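Local coordinates for protein acetyl-CoA acetyltransferase (Mycobacterium smegmatis, PDB 4EGV) that has a thiolase fold with an extra C-terminal domain and is probably an acyltransferase, at residues A[194-205]-A[307-315]; A[450-460]-A[501-510]. All coordinates share one frame; numbering follows the deposited sequence.

Interaction 1: residues A[194-205]-A[307-315]; sequences QYGLLENARRAR and LLERADIGA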
loop_
_atom_site.group_PDB
_atom_site.type_symbol
_atom_site.label_atom_id
_atom_site.label_comp_id
_atom_site.label_asym_id
_atom_site.label_seq_id
_atom_site.Cartn_x
_atom_site.Cartn_y
_atom_site.Cartn_z
ATOM N N GLN A 194 -4.521 -12.659 6.229
ATOM C CA GLN A 194 -4.700 -12.796 4.788
ATOM C C GLN A 194 -3.427 -12.603 4.016
ATOM O O GLN A 194 -3.232 -13.254 3.008
ATOM C CB GLN A 194 -5.738 -11.809 4.294
ATOM C CG GLN A 194 -6.982 -12.488 3.815
ATOM C CD GLN A 194 -8.203 -11.611 3.891
ATOM O OE1 GLN A 194 -8.495 -11.006 4.933
ATOM N NE2 GLN A 194 -8.936 -11.533 2.775
ATOM N N TYR A 195 -2.574 -11.701 4.497
ATOM C CA TYR A 195 -1.251 -11.520 3.971
ATOM C C TYR A 195 -0.337 -12.686 4.250
ATOM O O TYR A 195 0.604 -12.908 3.499
ATOM C CB TYR A 195 -0.626 -10.226 4.484
ATOM C CG TYR A 195 -0.926 -9.046 3.584
ATOM C CD1 TYR A 195 -0.277 -8.884 2.350
ATOM C CD2 TYR A 195 -1.897 -8.115 3.943
ATOM C CE1 TYR A 195 -0.577 -7.806 1.530
ATOM C CE2 TYR A 195 -2.201 -7.030 3.129
ATOM C CZ TYR A 195 -1.541 -6.880 1.939
ATOM O OH TYR A 195 -1.865 -5.831 1.150
ATOM N N GLY A 196 -0.618 -13.412 5.329
ATOM C CA GLY A 196 0.097 -14.609 5.668
ATOM C C GLY A 196 -0.051 -15.647 4.596
ATOM O O GLY A 196 0.926 -16.322 4.249
ATOM N N LEU A 197 -1.268 -15.786 4.081
ATOM C CA LEU A 197 -1.564 -16.755 3.030
ATOM C C LEU A 197 -0.812 -16.451 1.716
ATOM O O LEU A 197 -0.345 -17.342 1.013
ATOM C CB LEU A 197 -3.068 -16.814 2.771
ATOM C CG LEU A 197 -3.915 -17.524 3.825
ATOM C CD1 LEU A 197 -5.339 -17.065 3.884
ATOM C CD2 LEU A 197 -3.804 -19.007 3.726
ATOM N N LEU A 198 -0.712 -15.175 1.378
ATOM C CA LEU A 198 -0.056 -14.719 0.168
ATOM C C LEU A 198 1.414 -14.907 0.242
ATOM O O LEU A 198 2.040 -15.265 -0.689
ATOM C CB LEU A 198 -0.321 -13.226 -0.060
ATOM C CG LEU A 198 -1.482 -12.719 -0.914
ATOM C CD1 LEU A 198 -2.728 -13.404 -0.629
ATOM C CD2 LEU A 198 -1.652 -11.282 -0.792
ATOM N N GLU A 199 1.949 -14.594 1.390
ATOM C CA GLU A 199 3.320 -14.787 1.705
ATOM C C GLU A 199 3.752 -16.237 1.741
ATOM O O GLU A 199 4.818 -16.506 1.344
ATOM C CB GLU A 199 3.591 -14.099 3.009
ATOM C CG GLU A 199 4.981 -13.685 3.207
ATOM C CD GLU A 199 5.289 -12.296 2.766
ATOM O OE1 GLU A 199 6.185 -12.147 1.959
ATOM O OE2 GLU A 199 4.702 -11.355 3.256
ATOM N N ASN A 200 2.906 -17.165 2.175
ATOM C CA ASN A 200 3.236 -18.565 2.158
ATOM C C ASN A 200 3.025 -19.169 0.790
ATOM O O ASN A 200 3.655 -20.111 0.426
ATOM C CB ASN A 200 2.457 -19.306 3.222
ATOM C CG ASN A 200 3.054 -19.184 4.551
ATOM O OD1 ASN A 200 4.218 -19.083 4.686
ATOM N ND2 ASN A 200 2.250 -19.184 5.537
ATOM N N ALA A 201 2.159 -18.568 0.018
ATOM C CA ALA A 201 1.998 -18.927 -1.399
ATOM C C ALA A 201 3.215 -18.550 -2.287
ATOM O O ALA A 201 3.521 -19.253 -3.253
ATOM C CB ALA A 201 0.708 -18.373 -1.952
ATOM N N ARG A 202 3.894 -17.456 -1.947
ATOM C CA ARG A 202 5.080 -17.013 -2.660
ATOM C C ARG A 202 6.264 -17.878 -2.257
ATOM O O ARG A 202 7.161 -18.158 -3.052
ATOM C CB ARG A 202 5.368 -15.546 -2.351
ATOM C CG ARG A 202 6.535 -14.959 -3.082
ATOM C CD ARG A 202 6.817 -13.547 -2.695
ATOM N NE ARG A 202 8.071 -13.112 -3.286
ATOM C CZ ARG A 202 9.265 -13.219 -2.702
ATOM N NH1 ARG A 202 9.353 -13.719 -1.484
ATOM N NH2 ARG A 202 10.372 -12.817 -3.338
ATOM N N ARG A 203 6.256 -18.309 -1.008
ATOM C CA ARG A 203 7.274 -19.230 -0.541
ATOM C C ARG A 203 7.215 -20.574 -1.267
ATOM O O ARG A 203 8.258 -21.160 -1.570
ATOM C CB ARG A 203 7.190 -19.433 0.964
ATOM C CG ARG A 203 8.326 -20.273 1.477
ATOM C CD ARG A 203 8.327 -20.491 2.943
ATOM N NE ARG A 203 7.216 -21.318 3.394
ATOM C CZ ARG A 203 7.186 -22.641 3.368
ATOM N NH1 ARG A 203 8.202 -23.297 2.896
ATOM N NH2 ARG A 203 6.140 -23.303 3.821
ATOM N N ALA A 204 5.996 -21.047 -1.529
ATOM C CA ALA A 204 5.748 -22.238 -2.350
ATOM C C ALA A 204 6.353 -22.125 -3.739
ATOM O O ALA A 204 7.216 -22.907 -4.086
ATOM C CB ALA A 204 4.266 -22.509 -2.447
ATOM N N ARG A 205 5.913 -21.135 -4.516
ATOM C CA ARG A 205 6.438 -20.915 -5.862
ATOM C C ARG A 205 7.967 -20.811 -5.939
ATOM O O ARG A 205 8.553 -21.362 -6.845
ATOM C CB ARG A 205 5.778 -19.721 -6.553
ATOM C CG ARG A 205 6.080 -19.681 -8.048
ATOM C CD ARG A 205 5.755 -18.362 -8.693
ATOM N NE ARG A 205 6.615 -17.258 -8.259
ATOM C CZ ARG A 205 6.226 -16.288 -7.439
ATOM N NH1 ARG A 205 4.998 -16.295 -6.932
ATOM N NH2 ARG A 205 7.066 -15.322 -7.110
ATOM N N LEU A 307 -9.431 -12.831 -3.747
ATOM C CA LEU A 307 -8.334 -13.670 -3.401
ATOM C C LEU A 307 -8.450 -15.082 -3.919
ATOM O O LEU A 307 -7.578 -15.559 -4.473
ATOM C CB LEU A 307 -8.072 -13.616 -1.906
ATOM C CG LEU A 307 -6.971 -14.506 -1.390
ATOM C CD1 LEU A 307 -5.713 -14.182 -2.071
ATOM C CD2 LEU A 307 -6.843 -14.320 0.079
ATOM N N LEU A 308 -9.510 -15.790 -3.809
ATOM C CA LEU A 308 -9.426 -17.168 -4.286
ATOM C C LEU A 308 -9.547 -17.424 -5.813
ATOM O O LEU A 308 -9.492 -18.564 -6.262
ATOM C CB LEU A 308 -10.524 -17.895 -3.585
ATOM C CG LEU A 308 -10.376 -18.573 -2.231
ATOM C CD1 LEU A 308 -9.004 -18.919 -1.735
ATOM C CD2 LEU A 308 -11.408 -18.166 -1.200
ATOM N N GLU A 309 -9.758 -16.367 -6.589
ATOM C CA GLU A 309 -9.911 -16.463 -8.039
ATOM C C GLU A 309 -8.561 -16.307 -8.754
ATOM O O GLU A 309 -8.419 -16.695 -9.907
ATOM C CB GLU A 309 -10.899 -15.392 -8.538
ATOM C CG GLU A 309 -12.401 -15.697 -8.320
ATOM C CD GLU A 309 -13.356 -14.486 -8.594
ATOM O OE1 GLU A 309 -12.912 -13.382 -9.044
ATOM O OE2 GLU A 309 -14.582 -14.655 -8.355
ATOM N N ARG A 310 -7.578 -15.742 -8.049
ATOM C CA ARG A 310 -6.262 -15.373 -8.611
ATOM C C ARG A 310 -5.466 -16.568 -9.097
ATOM O O ARG A 310 -5.381 -17.580 -8.400
ATOM C CB ARG A 310 -5.419 -14.571 -7.603
ATOM C CG ARG A 310 -6.034 -13.288 -7.208
ATOM C CD ARG A 310 -5.233 -12.519 -6.211
ATOM N NE ARG A 310 -6.074 -11.443 -5.697
ATOM C CZ ARG A 310 -5.781 -10.638 -4.691
ATOM N NH1 ARG A 310 -4.616 -10.729 -4.054
ATOM N NH2 ARG A 310 -6.675 -9.736 -4.349
ATOM N N ALA A 311 -4.876 -16.427 -10.286
ATOM C CA ALA A 311 -4.103 -17.489 -10.933
ATOM C C ALA A 311 -2.973 -17.999 -10.012
ATOM O O ALA A 311 -2.758 -19.193 -9.850
ATOM C CB ALA A 311 -3.575 -17.017 -12.282
ATOM N N ASP A 312 -2.270 -17.066 -9.391
ATOM C CA ASP A 312 -1.256 -17.394 -8.415
ATOM C C ASP A 312 -1.516 -16.576 -7.160
ATOM O O ASP A 312 -1.443 -15.364 -7.190
ATOM C CB ASP A 312 0.113 -17.060 -8.976
ATOM C CG ASP A 312 1.241 -17.751 -8.225
ATOM O OD1 ASP A 312 0.970 -18.422 -7.193
ATOM O OD2 ASP A 312 2.410 -17.620 -8.670
ATOM N N ILE A 313 -1.832 -17.238 -6.059
ATOM C CA ILE A 313 -2.060 -16.529 -4.809
ATOM C C ILE A 313 -0.785 -15.814 -4.352
ATOM O O ILE A 313 -0.860 -14.744 -3.750
ATOM C CB ILE A 313 -2.648 -17.458 -3.705
ATOM C CG1 ILE A 313 -4.044 -17.922 -4.129
ATOM C CG2 ILE A 313 -2.768 -16.731 -2.365
ATOM C CD1 ILE A 313 -4.695 -19.002 -3.262
ATOM N N GLY A 314 0.367 -16.383 -4.693
ATOM C CA GLY A 314 1.666 -15.833 -4.321
ATOM C C GLY A 314 2.197 -14.668 -5.145
ATOM O O GLY A 314 3.308 -14.193 -4.911
ATOM N N ALA A 315 1.417 -14.202 -6.115
ATOM C CA ALA A 315 1.805 -13.067 -6.941
ATOM C C ALA A 315 0.630 -12.158 -7.201
ATOM O O ALA A 315 -0.516 -12.516 -7.011
ATOM C CB ALA A 315 2.444 -13.521 -8.264
#
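Ala201 and Gly314 form the centre of a helix-against-loop contact in this thiolase-fold protein, where helix 191-206 meets the connection between strand 294-303 and helix 317-330. The backbones come close: the CA atoms of Arg202 and Gly314 are 4.0 Å apart, and Ala201 CB lies 3.4 Å from Gly314 N. Arg202 CB sits 3.6 Å from Gly314 O, while the extended chain of Arg202 carries the guanidinium off to a salt bridge with Asp355. One turn of helix earlier, Leu198 CD1 meets Leu307 CD1 at 3.4 Å and Ile313 CG2 at 3.8 Å, its side chain lying at about a right angle to that of Ile313. The same Ile313 CG2 also touches Ala201 CB (3.9 Å): chi1 of -65° sets CG1 beside the backbone N and leaves CG2 anti to it, facing the helix. Ile474 of strand 470-476 packs on Ile313 and on Leu197, and Phe348 of helix 348-357 on Leu198. At the last residue of the helical segment, Arg205 bends its chain at chi3, and NH1 makes two weak hydrogen bonds: one to Gly314 O at the guanidinium edge, the other, part of a salt bridge, to Asp312 OD2 at 3.4 Å. The guanidinium and carboxylate planes stand 88° apart, so the charged groups are not paired flat. The loop is positioned by its own turn: residues 312-315 form a type I beta turn, closed by Ala315 N to Asp312 O. An Asx turn overlaps it: Gly314 N donates to Asp312 OD1 over 3.3 Å, arriving from above the carboxylate plane, 66° out of it.

Interaction 2: residues A[450-460]-A[501-510]; sequences KADGTGTIETY and PIGAKIVVTP
Ile457, Val508 and Ile506 have the most surface buried where strand 453-463 runs antiparallel to strand 505-509, in the five-stranded antiparallel sheet of the additional C-terminal domain, a family placed in the OB clan. Ile457 sits where the regular pairing gives way to a turn. Its N donates to Ala504 O (3.2 Å) and its O accepts from Gly503 N (2.8 Å), so its backbone grips both the end of the type II turn 501-504 and the turn's third residue, Gly503, whose phi of 93° suits that position. With CG1 anti to the carbonyl carbon (chi1 -67°), Ile457 sends CD1 to Ile506 CG2 at 4.1 Å; CD1 also meets Pro501 CB and Ala504 CB. Ile506 crosses it at about a right angle and is paired through its backbone with Gly455, N to O both ways at 3.0 Å. Val508 repeats that two-bond pattern with Gly453, and its CG1 lies 4.1 Å from Ala451 CB. The side chains of Ile506 and Val508 share one sheet face, on which Phe483 of strand 482-487 touches both and Leu492 of helix 490-498 touches Ile506. Thr454 and Thr456, in non-hydrogen-bonded pairs with Val507 and Lys505, point to the other face. At the turn end Pro501 makes a CH-pi contact over one face of Tyr460, its CG 3.4 Å from the ring centroid and 20° off the normal.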
loop_
_atom_site.group_PDB
_atom_site.type_symbol
_atom_site.label_atom_id
_atom_site.label_comp_id
_atom_site.label_asym_id
_atom_site.label_seq_id
_atom_site.Cartn_x
_atom_site.Cartn_y
_atom_site.Cartn_z
ATOM N N LYS A 450 -18.419 -25.693 -0.543
ATOM C CA LYS A 450 -18.672 -26.805 0.381
ATOM C C LYS A 450 -17.856 -28.051 0.051
ATOM O O LYS A 450 -18.395 -29.044 -0.379
ATOM C CB LYS A 450 -20.157 -27.162 0.376
ATOM C CG LYS A 450 -21.088 -26.033 0.781
ATOM C CD LYS A 450 -22.486 -26.588 1.003
ATOM C CE LYS A 450 -23.362 -25.617 1.797
ATOM N NZ LYS A 450 -24.209 -24.834 0.875
ATOM N N ALA A 451 -16.555 -27.993 0.271
ATOM C CA ALA A 451 -15.644 -29.066 -0.130
ATOM C C ALA A 451 -15.656 -30.300 0.784
ATOM O O ALA A 451 -15.467 -30.198 2.010
ATOM C CB ALA A 451 -14.233 -28.536 -0.270
ATOM N N ASP A 452 -15.842 -31.460 0.154
ATOM C CA ASP A 452 -15.962 -32.743 0.828
ATOM C C ASP A 452 -15.071 -33.773 0.122
ATOM O O ASP A 452 -15.434 -34.290 -0.931
ATOM C CB ASP A 452 -17.434 -33.199 0.795
ATOM C CG ASP A 452 -17.734 -34.355 1.760
ATOM O OD1 ASP A 452 -16.817 -34.818 2.483
ATOM O OD2 ASP A 452 -18.906 -34.790 1.798
ATOM N N GLY A 453 -13.911 -34.080 0.688
ATOM C CA GLY A 453 -13.065 -35.094 0.089
ATOM C C GLY A 453 -11.607 -34.933 0.428
ATOM O O GLY A 453 -11.258 -34.478 1.506
ATOM N N THR A 454 -10.753 -35.327 -0.503
ATOM C CA THR A 454 -9.325 -35.294 -0.287
ATOM C C THR A 454 -8.690 -34.195 -1.153
ATOM O O THR A 454 -9.010 -34.043 -2.342
ATOM C CB THR A 454 -8.672 -36.701 -0.514
ATOM O OG1 THR A 454 -7.284 -36.643 -0.159
ATOM C CG2 THR A 454 -8.816 -37.195 -1.972
ATOM N N GLY A 455 -7.794 -33.431 -0.542
ATOM C CA GLY A 455 -7.220 -32.278 -1.187
ATOM C C GLY A 455 -5.778 -32.067 -0.841
ATOM O O GLY A 455 -5.229 -32.742 0.008
ATOM N N THR A 456 -5.178 -31.110 -1.533
ATOM C CA THR A 456 -3.777 -30.698 -1.349
ATOM C C THR A 456 -3.724 -29.272 -0.770
ATOM O O THR A 456 -4.509 -28.400 -1.150
ATOM C CB THR A 456 -2.978 -30.791 -2.720
ATOM O OG1 THR A 456 -3.090 -32.113 -3.263
ATOM C CG2 THR A 456 -1.467 -30.424 -2.573
ATOM N N ILE A 457 -2.804 -29.057 0.169
ATOM C CA ILE A 457 -2.536 -27.730 0.718
ATOM C C ILE A 457 -1.833 -26.848 -0.338
ATOM O O ILE A 457 -0.770 -27.205 -0.839
ATOM C CB ILE A 457 -1.709 -27.834 1.997
ATOM C CG1 ILE A 457 -2.537 -28.499 3.087
ATOM C CG2 ILE A 457 -1.271 -26.477 2.438
ATOM C CD1 ILE A 457 -1.800 -28.755 4.356
ATOM N N GLU A 458 -2.439 -25.717 -0.705
ATOM C CA GLU A 458 -1.766 -24.792 -1.615
ATOM C C GLU A 458 -1.051 -23.703 -0.824
ATOM O O GLU A 458 0.080 -23.334 -1.137
ATOM C CB GLU A 458 -2.726 -24.204 -2.661
ATOM C CG GLU A 458 -1.989 -23.577 -3.837
ATOM C CD GLU A 458 -2.894 -22.884 -4.828
ATOM O OE1 GLU A 458 -4.122 -23.000 -4.693
ATOM O OE2 GLU A 458 -2.380 -22.204 -5.731
ATOM N N THR A 459 -1.732 -23.219 0.208
ATOM C CA THR A 459 -1.182 -22.252 1.147
ATOM C C THR A 459 -1.925 -22.324 2.494
ATOM O O THR A 459 -2.950 -22.978 2.632
ATOM C CB THR A 459 -1.149 -20.835 0.543
ATOM O OG1 THR A 459 -0.456 -19.943 1.417
ATOM C CG2 THR A 459 -2.538 -20.337 0.270
ATOM N N TYR A 460 -1.366 -21.659 3.488
ATOM C CA TYR A 460 -1.756 -21.828 4.869
ATOM C C TYR A 460 -1.314 -20.610 5.679
ATOM O O TYR A 460 -0.434 -19.834 5.286
ATOM C CB TYR A 460 -1.098 -23.098 5.453
ATOM C CG TYR A 460 0.415 -22.998 5.583
ATOM C CD1 TYR A 460 1.016 -22.655 6.798
ATOM C CD2 TYR A 460 1.243 -23.230 4.482
ATOM C CE1 TYR A 460 2.393 -22.544 6.919
ATOM C CE2 TYR A 460 2.635 -23.124 4.590
ATOM C CZ TYR A 460 3.208 -22.782 5.823
ATOM O OH TYR A 460 4.577 -22.669 5.937
ATOM N N PRO A 501 4.324 -27.651 4.928
ATOM C CA PRO A 501 3.074 -28.327 4.571
ATOM C C PRO A 501 2.723 -28.300 3.089
ATOM O O PRO A 501 1.991 -29.181 2.639
ATOM C CB PRO A 501 2.023 -27.548 5.368
ATOM C CG PRO A 501 2.605 -26.188 5.517
ATOM C CD PRO A 501 4.086 -26.391 5.652
ATOM N N ILE A 502 3.214 -27.317 2.340
ATOM C CA ILE A 502 2.805 -27.209 0.976
ATOM C C ILE A 502 2.635 -28.536 0.291
ATOM O O ILE A 502 3.578 -29.280 0.143
ATOM C CB ILE A 502 3.876 -26.513 0.239
ATOM C CG1 ILE A 502 4.324 -25.322 1.045
ATOM C CG2 ILE A 502 3.362 -26.102 -1.081
ATOM C CD1 ILE A 502 4.855 -25.716 2.364
ATOM N N GLY A 503 1.449 -28.850 -0.178
ATOM C CA GLY A 503 1.333 -30.063 -0.960
ATOM C C GLY A 503 0.953 -31.305 -0.198
ATOM O O GLY A 503 0.832 -32.365 -0.769
ATOM N N ALA A 504 0.761 -31.166 1.094
ATOM C CA ALA A 504 0.415 -32.279 1.933
ATOM C C ALA A 504 -1.020 -32.653 1.773
ATOM O O ALA A 504 -1.843 -31.802 1.573
ATOM C CB ALA A 504 0.677 -31.931 3.324
ATOM N N LYS A 505 -1.311 -33.942 1.875
ATOM C CA LYS A 505 -2.666 -34.433 1.670
ATOM C C LYS A 505 -3.462 -34.293 2.952
ATOM O O LYS A 505 -2.980 -34.591 4.043
ATOM C CB LYS A 505 -2.634 -35.904 1.218
ATOM C CG LYS A 505 -2.190 -36.152 -0.247
ATOM C CD LYS A 505 -3.363 -35.877 -1.251
ATOM C CE LYS A 505 -3.168 -36.510 -2.652
ATOM N NZ LYS A 505 -1.797 -36.298 -3.178
ATOM N N ILE A 506 -4.681 -33.806 2.803
ATOM C CA ILE A 506 -5.586 -33.584 3.921
ATOM C C ILE A 506 -6.994 -34.022 3.546
ATOM O O ILE A 506 -7.332 -34.124 2.360
ATOM C CB ILE A 506 -5.651 -32.076 4.335
ATOM C CG1 ILE A 506 -5.765 -31.155 3.110
ATOM C CG2 ILE A 506 -4.475 -31.709 5.221
ATOM C CD1 ILE A 506 -6.772 -30.085 3.269
ATOM N N VAL A 507 -7.818 -34.265 4.557
ATOM C CA VAL A 507 -9.220 -34.610 4.331
ATOM C C VAL A 507 -10.089 -33.469 4.884
ATOM O O VAL A 507 -9.967 -33.102 6.041
ATOM C CB VAL A 507 -9.590 -36.096 4.848
ATOM C CG1 VAL A 507 -10.004 -36.138 6.299
ATOM C CG2 VAL A 507 -10.693 -36.744 4.006
ATOM N N VAL A 508 -10.923 -32.886 4.031
ATOM C CA VAL A 508 -11.775 -31.754 4.390
ATOM C C VAL A 508 -13.231 -32.235 4.492
ATOM O O VAL A 508 -13.700 -32.990 3.645
ATOM C CB VAL A 508 -11.587 -30.545 3.376
ATOM C CG1 VAL A 508 -11.733 -30.987 1.931
ATOM C CG2 VAL A 508 -12.537 -29.419 3.633
ATOM N N THR A 509 -13.925 -31.813 5.552
ATOM C CA THR A 509 -15.369 -32.096 5.760
ATOM C C THR A 509 -16.185 -30.807 5.737
ATOM O O THR A 509 -15.902 -29.912 6.505
ATOM C CB THR A 509 -15.628 -32.749 7.148
ATOM O OG1 THR A 509 -14.460 -33.445 7.584
ATOM C CG2 THR A 509 -16.841 -33.717 7.100
ATOM N N PRO A 510 -17.222 -30.718 4.890
ATOM C CA PRO A 510 -17.994 -29.481 4.805
ATOM C C PRO A 510 -18.663 -29.070 6.134
ATOM O O PRO A 510 -18.805 -29.887 7.048
ATOM C CB PRO A 510 -19.070 -29.815 3.767
ATOM C CG PRO A 510 -19.235 -31.274 3.874
ATOM C CD PRO A 510 -17.851 -31.797 4.120
#

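Interaction 1 and interaction 2 adjoin, their centres about 16 Å apart, and contacts, among them probable hydrogen bonds, join them. Leu197 O, on the helix of interaction 1, is 2.6 Å from Thr459 OG1, and Arg203 NH2 is 2.7 Å from Tyr460 OH, both probable hydrogen bonds. Asn200 ND2 adds a third, to Tyr460 O. Helix 191-206 therefore faces two ways: Leu198 meets the loop 307-315, Asn200 and Arg203 reach the C-terminal sheet, where Arg203 also contacts Ile502, and Ala201 touches both. That loop has its own tie to the sheet domain through Arg310 O and Arg482 NH1, and Arg482 NE also forms a salt bridge with Glu458 OE1 of interaction 2.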